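Local structure of phospho-furanose lactonase (Mycoplasma synoviae, 3OVG) at residues G234-D240 with H268-D274; A254-K258 with L305-V311. The protein hydrolyses phosphorylated furanose lactones, such as D-xylono-1,4-lactone 5-phosphate, to the open hydroxy acids at a site holding two zinc ions. All coordinates share one frame; numbering follows the deposited sequence.

Interaction 1 (G234-D240 with H268-D274). With ZN (zinc ion), chain G.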
# COMPACT_ATOMS: atom_id res chain seq x y z
N GLY A 234 25.92 24.36 -24.44
CA GLY A 234 26.34 25.60 -23.83
C GLY A 234 25.45 26.01 -22.66
O GLY A 234 25.53 27.15 -22.18
N VAL A 235 24.58 25.11 -22.22
CA VAL A 235 23.69 25.42 -21.11
C VAL A 235 24.48 25.33 -19.81
O VAL A 235 25.68 25.04 -19.83
CB VAL A 235 22.44 24.50 -21.05
CG1 VAL A 235 21.58 24.67 -22.31
CG2 VAL A 235 22.83 23.04 -20.83
N THR A 236 23.83 25.63 -18.69
CA THR A 236 24.47 25.60 -17.37
C THR A 236 23.78 24.51 -16.54
O THR A 236 22.53 24.37 -16.55
CB THR A 236 24.38 27.00 -16.69
OG1 THR A 236 25.10 27.95 -17.48
CG2 THR A 236 24.90 27.01 -15.24
N LEU A 237 24.59 23.71 -15.87
CA LEU A 237 24.10 22.66 -14.98
C LEU A 237 23.96 23.24 -13.58
O LEU A 237 24.94 23.71 -13.02
CB LEU A 237 25.06 21.43 -14.98
CG LEU A 237 25.37 20.86 -16.37
CD1 LEU A 237 26.26 19.60 -16.36
CD2 LEU A 237 24.06 20.61 -17.17
N CYS A 238 22.75 23.25 -13.04
CA CYS A 238 22.51 23.65 -11.65
C CYS A 238 22.51 22.42 -10.77
O CYS A 238 21.57 21.66 -10.76
CB CYS A 238 21.18 24.40 -11.48
SG CYS A 238 20.90 24.95 -9.76
N PHE A 239 23.59 22.20 -10.01
CA PHE A 239 23.64 21.04 -9.15
C PHE A 239 22.99 21.29 -7.81
O PHE A 239 23.28 22.30 -7.17
CB PHE A 239 25.10 20.63 -8.90
CG PHE A 239 25.76 20.07 -10.10
CD1 PHE A 239 25.39 18.82 -10.59
CD2 PHE A 239 26.76 20.79 -10.75
CE1 PHE A 239 26.02 18.29 -11.71
CE2 PHE A 239 27.38 20.26 -11.88
CZ PHE A 239 27.01 19.01 -12.36
N ASP A 240 22.19 20.34 -7.35
CA ASP A 240 22.02 20.22 -5.90
C ASP A 240 22.74 18.92 -5.51
O ASP A 240 23.60 18.47 -6.27
CB ASP A 240 20.55 20.23 -5.53
CG ASP A 240 19.82 19.08 -6.15
OD1 ASP A 240 19.48 18.15 -5.39
OD2 ASP A 240 19.58 19.09 -7.38
N HIS A 268 29.96 27.03 -16.50
CA HIS A 268 28.69 26.35 -16.80
C HIS A 268 28.08 25.57 -15.64
O HIS A 268 27.32 24.64 -15.86
CB HIS A 268 28.88 25.46 -18.00
CG HIS A 268 29.18 26.24 -19.23
ND1 HIS A 268 28.20 26.61 -20.13
CD2 HIS A 268 30.34 26.79 -19.68
CE1 HIS A 268 28.75 27.33 -21.09
NE2 HIS A 268 30.04 27.45 -20.84
N ILE A 269 28.39 26.01 -14.42
CA ILE A 269 27.99 25.31 -13.23
C ILE A 269 27.41 26.28 -12.21
O ILE A 269 28.04 27.28 -11.85
CB ILE A 269 29.21 24.64 -12.59
CG1 ILE A 269 29.88 23.69 -13.59
CG2 ILE A 269 28.81 23.91 -11.28
CD1 ILE A 269 31.13 22.99 -13.03
N THR A 270 26.22 25.99 -11.70
CA THR A 270 25.77 26.72 -10.53
C THR A 270 25.49 25.71 -9.42
O THR A 270 25.53 24.49 -9.65
CB THR A 270 24.53 27.59 -10.83
OG1 THR A 270 23.52 26.76 -11.38
CG2 THR A 270 24.88 28.69 -11.83
N LEU A 271 25.21 26.22 -8.22
CA LEU A 271 24.98 25.37 -7.05
C LEU A 271 23.64 25.75 -6.41
O LEU A 271 23.09 26.81 -6.68
CB LEU A 271 26.10 25.52 -6.04
CG LEU A 271 27.37 24.67 -6.22
CD1 LEU A 271 28.30 24.90 -5.04
CD2 LEU A 271 26.97 23.19 -6.30
N SER A 272 23.14 24.86 -5.55
CA SER A 272 21.82 24.97 -4.95
C SER A 272 21.74 23.91 -3.86
O SER A 272 22.55 22.98 -3.84
CB SER A 272 20.73 24.70 -5.98
OG SER A 272 20.78 23.36 -6.45
N LEU A 273 20.80 24.05 -2.94
CA LEU A 273 20.53 23.01 -1.95
C LEU A 273 19.23 22.23 -2.33
O LEU A 273 19.06 21.05 -1.98
CB LEU A 273 20.46 23.59 -0.54
CG LEU A 273 21.81 23.74 0.17
CD1 LEU A 273 22.73 22.62 -0.32
CD2 LEU A 273 22.46 25.07 -0.08
N ASP A 274 18.35 22.87 -3.10
CA ASP A 274 17.06 22.28 -3.37
C ASP A 274 16.48 21.69 -2.07
O ASP A 274 16.14 20.50 -2.01
CB ASP A 274 17.17 21.19 -4.45
CG ASP A 274 15.80 20.63 -4.83
OD1 ASP A 274 14.84 21.39 -4.69
OD2 ASP A 274 15.67 19.46 -5.24
ZN ZN G . 13.10 21.76 -6.03
O HOH W 1 19.17 22.19 -8.51
O HOH W 2 17.65 18.03 -2.82
O HOH W 3 13.60 19.52 -6.53
O HOH W 4 11.51 20.37 -4.68
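Two neighbouring parallel strands of the phosphotriesterase-family TIM barrel, 236-239 and 269-271, meet here, joined through helix 250-262 as a beta-alpha-beta unit, and their C-terminal ends run on to the dinuclear zinc site. Three backbone bonds zip the strands: Leu237 N to His268 O, Thr270 N to Leu237 O (2.9 Å) and Phe239 N to Thr270 O. Beyond the zinc-distal end, the imidazole of His268 supplies one more donor, ND1 to Val235 O at 3.0 Å; the acceptor lies near the ring plane, but the donor sits above the carbonyl plane.

On one face of the sheet Phe239 and Ile269 look out toward the helical layer, and Ile269 CG2 meets the ring edge of Phe239 at CD2 (3.8 Å). The other face, lining the barrel interior, takes compact side chains: Thr270 OG1 lies 3.3 Å from Cys238 CB and finds its polar partner in Gln213.

Past the strands, Ser272 takes over from the backbone. With OG between backbone N and carbonyl carbon (chi1 66°), the hydroxyl donates to Phe239 O at 2.8 Å and accepts a hydrogen bond from a water. Asp240, whose OD2 is hydrogen-bonded to ND1 of the zinc ligand His216, acts as second shell, while Asp274 is first shell. The two side chains run side by side, pointing the same way, with Asp240 CB 3.7 Å from Asp274 CB and the carboxylate planes 83° apart. Asp274 chi1 of -175° swings the carboxylate away from its own backbone N, and OD1 binds zinc at 2.2 Å, alongside His26 and His28.

Interaction 2 (A254-K258 with L305-V311); sequences AENIK and LLKQVGV
Ala254 and Val309 face each other across two helices of the outer layer of the TIM barrel, 250-262 and 296-309, whose short segments cross at -57° with axes 9.2 Å apart. The small methyl of Ala254 points toward the second helix and lets it come close: CB is 3.9 Å from Leu305 CG, while Leu306 CD1 reaches across to Ala254 CA at 3.7 Å. Val309 closes the same patch with both branches, CG1 and CG2 each 4.1 Å from Ala254 CB. Deeper in, CG2 of the branched Ile257 touches both Leu306 CD1 and Val311 CG2. Nearer the surface, Glu255 OE2 is hydrogen-bonded to the hydroxyl of Tyr224 of the second subunit, which also packs on Leu305 and Val309.

Helix 296-309 ends in a Schellman motif at Gly310, where positive phi turns the chain and Val311 N bonds back to Leu306 O. Glycine suits the site twice over: at these backbone angles a CB would press on Val309 O, and it would also run into Lys258 CE. That lysine starts out with CG anti to its backbone N (chi1 160°) and then bends, laying its aliphatic chain along the turn while NZ forms a salt bridge with Asp262; Lys258 CE comes 3.4 Å from Val309 O.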
# COMPACT_ATOMS: atom_id res chain seq x y z
N ALA A 254 31.39 16.45 -5.59
CA ALA A 254 32.64 17.21 -5.53
C ALA A 254 33.62 16.78 -6.63
O ALA A 254 34.10 17.60 -7.41
CB ALA A 254 33.29 17.07 -4.14
N GLU A 255 33.90 15.49 -6.72
CA GLU A 255 34.84 15.04 -7.73
C GLU A 255 34.29 15.23 -9.16
O GLU A 255 35.04 15.52 -10.09
CB GLU A 255 35.31 13.60 -7.47
CG GLU A 255 35.99 13.45 -6.09
CD GLU A 255 36.49 12.04 -5.83
OE1 GLU A 255 36.07 11.14 -6.56
OE2 GLU A 255 37.32 11.82 -4.89
N ASN A 256 32.98 15.12 -9.35
CA ASN A 256 32.48 15.36 -10.70
C ASN A 256 32.60 16.84 -11.12
O ASN A 256 32.96 17.19 -12.28
CB ASN A 256 31.07 14.76 -10.86
CG ASN A 256 31.11 13.25 -11.10
OD1 ASN A 256 32.13 12.73 -11.54
ND2 ASN A 256 30.01 12.56 -10.84
N ILE A 257 32.39 17.73 -10.16
CA ILE A 257 32.54 19.16 -10.39
C ILE A 257 34.01 19.49 -10.70
O ILE A 257 34.31 20.26 -11.62
CB ILE A 257 31.98 19.95 -9.19
CG1 ILE A 257 30.45 20.06 -9.30
CG2 ILE A 257 32.54 21.37 -9.12
CD1 ILE A 257 29.89 20.74 -8.10
N LYS A 258 34.92 18.88 -9.95
CA LYS A 258 36.36 19.02 -10.18
C LYS A 258 36.72 18.62 -11.63
O LYS A 258 37.48 19.33 -12.32
CB LYS A 258 37.13 18.18 -9.12
CG LYS A 258 38.64 17.78 -9.41
CD LYS A 258 39.53 18.94 -9.63
CE LYS A 258 41.02 18.68 -9.19
NZ LYS A 258 41.88 17.99 -10.22
N LEU A 305 34.65 21.05 1.10
CA LEU A 305 34.93 19.79 0.40
C LEU A 305 35.38 20.02 -1.05
O LEU A 305 36.29 19.35 -1.55
CB LEU A 305 33.74 18.83 0.45
CG LEU A 305 33.85 17.52 -0.34
CD1 LEU A 305 34.97 16.62 0.22
CD2 LEU A 305 32.48 16.73 -0.34
N LEU A 306 34.70 20.94 -1.73
CA LEU A 306 35.13 21.37 -3.06
C LEU A 306 36.61 21.78 -3.09
O LEU A 306 37.39 21.34 -3.95
CB LEU A 306 34.26 22.52 -3.55
CG LEU A 306 33.32 22.28 -4.74
CD1 LEU A 306 32.88 20.84 -4.94
CD2 LEU A 306 32.13 23.22 -4.68
N LYS A 307 37.01 22.63 -2.15
CA LYS A 307 38.41 23.08 -2.14
C LYS A 307 39.29 21.89 -1.87
O LYS A 307 40.37 21.77 -2.45
CB LYS A 307 38.68 24.15 -1.07
CG LYS A 307 37.86 25.42 -1.23
CD LYS A 307 38.44 26.58 -0.34
CE LYS A 307 37.67 27.88 -0.57
NZ LYS A 307 36.19 27.57 -0.66
N GLN A 308 38.83 21.01 -0.98
CA GLN A 308 39.61 19.81 -0.61
C GLN A 308 39.95 18.91 -1.79
O GLN A 308 41.07 18.38 -1.88
CB GLN A 308 38.88 18.97 0.46
CG GLN A 308 39.73 17.82 1.01
CD GLN A 308 39.05 16.99 2.13
OE1 GLN A 308 37.93 17.27 2.57
NE2 GLN A 308 39.75 15.97 2.60
N VAL A 309 38.99 18.69 -2.68
CA VAL A 309 39.26 17.81 -3.82
C VAL A 309 39.98 18.57 -4.93
O VAL A 309 40.34 17.99 -5.93
CB VAL A 309 37.97 17.18 -4.37
CG1 VAL A 309 37.23 16.42 -3.25
CG2 VAL A 309 37.08 18.25 -4.98
N GLY A 310 40.17 19.89 -4.76
CA GLY A 310 40.98 20.63 -5.73
C GLY A 310 40.29 21.68 -6.59
O GLY A 310 40.87 22.13 -7.58
N VAL A 311 39.08 22.09 -6.24
CA VAL A 311 38.42 23.16 -6.97
C VAL A 311 38.96 24.47 -6.42
O VAL A 311 39.05 24.67 -5.21
CB VAL A 311 36.89 23.09 -6.85
CG1 VAL A 311 36.24 24.21 -7.64
CG2 VAL A 311 36.38 21.74 -7.35

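Helix 250-262, which supplies 254-258 to interaction 2, is the crossover between the two strands of interaction 1, so interaction 1 joins the two strands of the beta-alpha-beta unit, and interaction 2 packs its helix against helix 296-309, which lies outside it. Interaction 1 is buried, near the centre of the subunit, and largely polar: backbone bonds, a serine hydroxyl and carboxylates beside zinc. Interaction 2 is peripheral and only partly buried; no hydrogen bond spans it, and aliphatic groups do the work beside a neighbouring subunit. The centres of interactions 1 and 2 are about 15 Å apart, yet the layers touch. Phe239 CE2 packs on Ile257 CG1 at 4.0 Å, and Leu271 reaches both Ile257 and Leu306.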